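Local coordinates for processed glycerol phosphate lipoteichoic acid synthase 2 (Bacillus subtilis, PDB 2W8D), which belongs to the lipoteichoic acid synthase proteins, with a sulfatase-family domain of the alkaline phosphatase clan that holds a magnesium ion, at residues 106-111 and 140-145; 250-255 and 294-299. All coordinates share one frame; numbering follows the deposited sequence.

Contact 1: 106-111 and 140-145; sequences NKAQNT and NEMYKA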
loop_
_atom_site.group_PDB
_atom_site.type_symbol
_atom_site.label_atom_id
_atom_site.label_comp_id
_atom_site.label_asym_id
_atom_site.label_seq_id
_atom_site.Cartn_x
_atom_site.Cartn_y
_atom_site.Cartn_z
ATOM N N ASN A 106 6.217 16.667 6.640
ATOM C CA ASN A 106 5.976 18.111 6.425
ATOM C C ASN A 106 4.514 18.564 6.536
ATOM O O ASN A 106 4.262 19.746 6.738
ATOM C CB ASN A 106 6.570 18.558 5.085
ATOM C CG ASN A 106 8.083 18.568 5.107
ATOM O OD1 ASN A 106 8.689 19.120 6.007
ATOM N ND2 ASN A 106 8.695 17.958 4.120
ATOM N N LYS A 107 3.568 17.630 6.427
ATOM C CA LYS A 107 2.156 17.983 6.361
ATOM C C LYS A 107 1.343 17.389 7.478
ATOM O O LYS A 107 0.112 17.253 7.341
ATOM C CB LYS A 107 1.569 17.516 5.034
ATOM C CG LYS A 107 2.114 18.200 3.828
ATOM C CD LYS A 107 1.897 19.712 3.906
ATOM C CE LYS A 107 2.390 20.377 2.645
ATOM N NZ LYS A 107 2.442 21.881 2.805
ATOM N N ALA A 108 2.012 17.047 8.584
ATOM C CA ALA A 108 1.340 16.381 9.718
ATOM C C ALA A 108 0.366 17.291 10.486
ATOM O O ALA A 108 -0.438 16.791 11.275
ATOM C CB ALA A 108 2.334 15.671 10.669
ATOM N N GLN A 109 0.417 18.591 10.209
ATOM C CA GLN A 109 -0.547 19.548 10.751
ATOM C C GLN A 109 -1.699 19.842 9.783
ATOM O O GLN A 109 -2.616 20.613 10.122
ATOM C CB GLN A 109 0.117 20.872 11.133
ATOM C CG GLN A 109 0.885 20.886 12.431
ATOM C CD GLN A 109 1.572 22.252 12.616
ATOM O OE1 GLN A 109 2.509 22.570 11.877
ATOM N NE2 GLN A 109 1.072 23.089 13.553
ATOM N N ASN A 110 -1.676 19.246 8.589
ATOM C CA ASN A 110 -2.860 19.356 7.724
ATOM C C ASN A 110 -4.118 18.822 8.454
ATOM O O ASN A 110 -3.993 17.975 9.347
ATOM C CB ASN A 110 -2.642 18.661 6.361
ATOM C CG ASN A 110 -2.082 19.614 5.297
ATOM O OD1 ASN A 110 -1.392 20.596 5.613
ATOM N ND2 ASN A 110 -2.393 19.342 4.044
ATOM N N THR A 111 -5.303 19.331 8.100
ATOM C CA THR A 111 -6.552 18.699 8.515
ATOM C C THR A 111 -6.873 17.523 7.576
ATOM O O THR A 111 -6.947 17.675 6.354
ATOM C CB THR A 111 -7.735 19.705 8.563
ATOM O OG1 THR A 111 -7.469 20.758 9.531
ATOM C CG2 THR A 111 -9.048 18.979 8.914
ATOM N N ASN A 140 4.382 9.359 14.851
ATOM C CA ASN A 140 3.619 9.762 16.020
ATOM C C ASN A 140 2.877 11.099 15.873
ATOM O O ASN A 140 1.875 11.307 16.530
ATOM C CB ASN A 140 4.426 9.683 17.330
ATOM C CG ASN A 140 5.544 10.679 17.405
ATOM O OD1 ASN A 140 5.910 11.300 16.431
ATOM N ND2 ASN A 140 6.120 10.818 18.585
ATOM N N GLU A 141 3.352 11.989 15.014
ATOM C CA GLU A 141 2.630 13.256 14.765
ATOM C C GLU A 141 1.504 13.030 13.729
ATOM O O GLU A 141 0.363 13.433 13.972
ATOM C CB GLU A 141 3.576 14.424 14.385
ATOM C CG GLU A 141 2.905 15.753 14.589
ATOM C CD GLU A 141 3.607 17.005 13.993
ATOM O OE1 GLU A 141 4.652 16.900 13.268
ATOM O OE2 GLU A 141 3.051 18.118 14.268
HETATM N N MSE A 142 1.804 12.339 12.636
HETATM C CA MSE A 142 0.874 12.173 11.520
HETATM C C MSE A 142 -0.320 11.261 11.796
HETATM O O MSE A 142 -1.404 11.485 11.275
HETATM C CB MSE A 142 1.621 11.649 10.272
HETATM C CG MSE A 142 0.734 11.249 9.076
HETATM SE SE MSE A 142 -0.323 12.802 8.394
HETATM C CE MSE A 142 0.892 13.641 7.068
ATOM N N TYR A 143 -0.100 10.212 12.578
ATOM C CA TYR A 143 -1.157 9.307 12.948
ATOM C C TYR A 143 -2.189 10.019 13.785
ATOM O O TYR A 143 -3.354 9.671 13.743
ATOM C CB TYR A 143 -0.608 8.131 13.731
ATOM C CG TYR A 143 0.113 7.095 12.906
ATOM C CD1 TYR A 143 0.098 7.106 11.510
ATOM C CD2 TYR A 143 0.805 6.084 13.542
ATOM C CE1 TYR A 143 0.807 6.132 10.783
ATOM C CE2 TYR A 143 1.479 5.125 12.847
ATOM C CZ TYR A 143 1.482 5.133 11.488
ATOM O OH TYR A 143 2.176 4.110 10.887
ATOM N N LYS A 144 -1.770 11.028 14.537
ATOM C CA LYS A 144 -2.706 11.738 15.391
ATOM C C LYS A 144 -3.643 12.530 14.505
ATOM O O LYS A 144 -4.855 12.600 14.766
ATOM C CB LYS A 144 -1.972 12.689 16.315
ATOM C CG LYS A 144 -1.159 12.012 17.361
ATOM C CD LYS A 144 -0.457 13.088 18.137
ATOM C CE LYS A 144 -0.353 12.745 19.567
ATOM N NZ LYS A 144 0.976 12.218 19.852
ATOM N N ALA A 145 -3.085 13.112 13.446
ATOM C CA ALA A 145 -3.885 13.853 12.484
ATOM C C ALA A 145 -4.856 12.893 11.777
ATOM O O ALA A 145 -5.949 13.296 11.357
ATOM C CB ALA A 145 -2.967 14.557 11.456
#

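Contact 2: 250-255 and 294-299; sequences KSIIVM and IHAAGV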
loop_
_atom_site.group_PDB
_atom_site.type_symbol
_atom_site.label_atom_id
_atom_site.label_comp_id
_atom_site.label_asym_id
_atom_site.label_seq_id
_atom_site.Cartn_x
_atom_site.Cartn_y
_atom_site.Cartn_z
ATOM N N LYS A 250 -13.325 -13.005 10.726
ATOM C CA LYS A 250 -13.959 -11.770 11.151
ATOM C C LYS A 250 -13.325 -10.572 10.499
ATOM O O LYS A 250 -13.527 -9.444 10.975
ATOM C CB LYS A 250 -13.888 -11.631 12.675
ATOM C CG LYS A 250 -14.776 -12.624 13.435
ATOM C CD LYS A 250 -14.299 -12.806 14.867
ATOM C CE LYS A 250 -14.831 -14.113 15.452
ATOM N NZ LYS A 250 -14.445 -14.337 16.885
ATOM N N SER A 251 -12.554 -10.785 9.435
ATOM C CA SER A 251 -11.700 -9.705 8.966
ATOM C C SER A 251 -11.511 -9.551 7.465
ATOM O O SER A 251 -11.737 -10.478 6.676
ATOM C CB SER A 251 -10.330 -9.775 9.646
ATOM O OG SER A 251 -10.457 -9.688 11.056
ATOM N N ILE A 252 -11.103 -8.346 7.087
ATOM C CA ILE A 252 -10.614 -8.097 5.761
ATOM C C ILE A 252 -9.123 -7.871 5.940
ATOM O O ILE A 252 -8.689 -6.899 6.584
ATOM C CB ILE A 252 -11.237 -6.831 5.157
ATOM C CG1 ILE A 252 -12.752 -6.950 5.074
ATOM C CG2 ILE A 252 -10.654 -6.527 3.765
ATOM C CD1 ILE A 252 -13.384 -5.622 4.667
ATOM N N ILE A 253 -8.332 -8.780 5.378
ATOM C CA ILE A 253 -6.882 -8.627 5.406
ATOM C C ILE A 253 -6.474 -8.079 4.064
ATOM O O ILE A 253 -6.857 -8.622 3.030
ATOM C CB ILE A 253 -6.206 -9.978 5.695
ATOM C CG1 ILE A 253 -6.714 -10.520 7.061
ATOM C CG2 ILE A 253 -4.669 -9.853 5.575
ATOM C CD1 ILE A 253 -6.456 -11.952 7.346
ATOM N N VAL A 254 -5.723 -6.985 4.088
ATOM C CA VAL A 254 -5.286 -6.284 2.892
ATOM C C VAL A 254 -3.777 -6.149 2.982
ATOM O O VAL A 254 -3.269 -5.489 3.901
ATOM C CB VAL A 254 -5.793 -4.813 2.928
ATOM C CG1 VAL A 254 -5.342 -4.038 1.682
ATOM C CG2 VAL A 254 -7.283 -4.735 3.157
HETATM N N MSE A 255 -3.053 -6.704 2.012
HETATM C CA MSE A 255 -1.594 -6.657 2.025
HETATM C C MSE A 255 -1.035 -6.083 0.767
HETATM O O MSE A 255 -1.459 -6.443 -0.346
HETATM C CB MSE A 255 -0.989 -8.029 2.258
HETATM C CG MSE A 255 -1.562 -8.673 3.501
HETATM SE SE MSE A 255 -0.619 -10.309 3.890
HETATM C CE MSE A 255 -1.181 -11.389 2.330
ATOM N N ILE A 294 -6.277 -8.936 -1.138
ATOM C CA ILE A 294 -7.384 -8.633 -0.246
ATOM C C ILE A 294 -8.150 -9.938 0.015
ATOM O O ILE A 294 -8.730 -10.514 -0.911
ATOM C CB ILE A 294 -8.391 -7.607 -0.839
ATOM C CG1 ILE A 294 -7.755 -6.257 -1.110
ATOM C CG2 ILE A 294 -9.555 -7.417 0.087
ATOM C CD1 ILE A 294 -8.671 -5.349 -1.876
ATOM N N HIS A 295 -8.135 -10.399 1.258
ATOM C CA HIS A 295 -8.995 -11.496 1.645
ATOM C C HIS A 295 -10.054 -10.926 2.561
ATOM O O HIS A 295 -9.773 -10.511 3.674
ATOM C CB HIS A 295 -8.224 -12.634 2.308
ATOM C CG HIS A 295 -9.079 -13.830 2.606
ATOM N ND1 HIS A 295 -9.807 -13.953 3.767
ATOM C CD2 HIS A 295 -9.361 -14.934 1.868
ATOM C CE1 HIS A 295 -10.502 -15.080 3.741
ATOM N NE2 HIS A 295 -10.246 -15.694 2.597
ATOM N N ALA A 296 -11.260 -10.822 2.022
ATOM C CA ALA A 296 -12.411 -10.330 2.721
ATOM C C ALA A 296 -13.202 -11.578 2.998
ATOM O O ALA A 296 -13.622 -12.292 2.068
ATOM C CB ALA A 296 -13.181 -9.397 1.849
ATOM N N ALA A 297 -13.381 -11.870 4.279
ATOM C CA ALA A 297 -14.053 -13.110 4.686
ATOM C C ALA A 297 -15.541 -12.995 4.439
ATOM O O ALA A 297 -16.145 -11.950 4.748
ATOM C CB ALA A 297 -13.786 -13.387 6.148
ATOM N N GLY A 298 -16.140 -14.069 3.919
ATOM C CA GLY A 298 -17.539 -14.029 3.507
ATOM C C GLY A 298 -17.720 -13.595 2.060
ATOM O O GLY A 298 -18.840 -13.678 1.534
ATOM N N VAL A 299 -16.619 -13.143 1.422
ATOM C CA VAL A 299 -16.620 -12.669 0.031
ATOM C C VAL A 299 -15.652 -13.465 -0.863
ATOM O O VAL A 299 -14.460 -13.579 -0.569
ATOM C CB VAL A 299 -16.268 -11.152 -0.081
ATOM C CG1 VAL A 299 -16.419 -10.667 -1.500
ATOM C CG2 VAL A 299 -17.158 -10.311 0.829
#

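Contact 1: 106-111 and 140-145
Ala-108 presses its methyl against helix 139-145 where Glu-141 and Met-142 emerge, with Ala-108 CB 3.7 Å from Glu-141 OE1 and 4.1 Å from Met-142 CB. The Glu-141 chain passes alongside this methyl for its whole length: with CG anti to the backbone N (chi1 -161°) and the rest extended, CB, CG and CD all lie close to it. The far carboxylate oxygen goes on to the next residue of the loop, Glu-141 OE2 standing 4.0 Å from Gln-109 CG. Met-142, a selenomethionine, follows a different path. Its chain bends at chi2 (61°) and again at chi3 (88°), which carries SE to the CA of Ala-108 and puts Met-142 CE 3.7 Å from Lys-107 O. One helical turn on from Glu-141, the CB of Ala-145 meets the backbone, 3.4 Å from Ala-108 O and 4.1 Å from Asn-110 O. No hydrogen bond joins the two segments. What the helix receives is a type I beta turn, Lys-107 to Asn-110, closed by Asn-110 N to Lys-107 O at 3.0 Å, with Ala-108 and Gln-109 at its corners. Helix 139-145 itself lies in the chain between strands 125-130 and 150-152, parallel neighbours of the large sheet, and so belongs to a beta-alpha-beta unit of this alpha/beta domain. Second-shell residues hold both sides. Asn-138 ND2 makes a hydrogen bond with Glu-141 OE1, while Met-142 also packs on Val-103 and Phe-104 of the short helix that leads into the turn. Beyond the turn, Asn-110 ND2 bonds to Ile-396 O and Thr-111 N to Asp-399 OD1, tying the loop to the end of helix 380-397 and the residues after it.

Contact 2: 250-255 and 294-299
Three backbone hydrogen bonds join strand 251-257 to strand 292-296 and the residue just after it. Ile-253 and His-295 form the antiparallel hydrogen-bonded pair: Ile-253 N to His-295 O and His-295 N to Ile-253 O both measure 2.8 Å. Ala-297, already past the strand, extends the pattern with a longer bond from its N to Ser-251 O at 3.2 Å. The carbonyls of the central pair also receive CA-H...O contacts: Ile-252 CA to His-295 O and Ile-294 CA to Ile-253 O, each 3.3 Å. After Ala-296 the chain turns away through a type II beta turn from Ala-296 to Val-299, whose third position is Gly-298 with a positive phi (89°).

This is one edge of strand 251-257; along its other edge strand 33-39 runs parallel, so the pairing adds an antiparallel strand to the central sheet of an alkaline phosphatase-like alpha/beta fold.

Apolar contacts gather on the face that carries Ile-252, Val-254, Ile-294 and Ala-296. Ile-252 and Ile-294 run alongside one another in the same direction; each sets CG2 anti to its own backbone N, and Ile-252 CG2 meets Ile-294 CG2 at 3.9 Å. The other branch of Ile-252 serves a different neighbour, CG1 resting 4.1 Å from Ala-296 CB. Helix 313-320 covers Val-254 and Ile-294 through Ile-317.

On the reverse face, Ile-253 packs against Phe-239 and Leu-242 of helix 219-244. His-295, on the same face, stacks its ring on Tyr-248 and hydrogen-bonds through NE2 to Glu-68 OE1.

Contacts 1 and 2 do not touch: their centres are 28 Å apart and their nearest atoms about 13 Å. Both belong to the sulfatase-family part of the chain, and contact 1 closes before contact 2 opens. They differ in depth: the residues that meet in contact 2 are all buried, whereas contact 1 is a partly buried junction of loop and helix. The sheet connects them indirectly, running from strand 125-130, just before the helix of contact 1, through 189-194 and 33-39 to 251-257. Contact 2 is nearer the metal site in sequence: strand 251-257 leads directly into Asp-258 and His-259, which bind magnesium with Glu-40 and phosphorylated Thr-84.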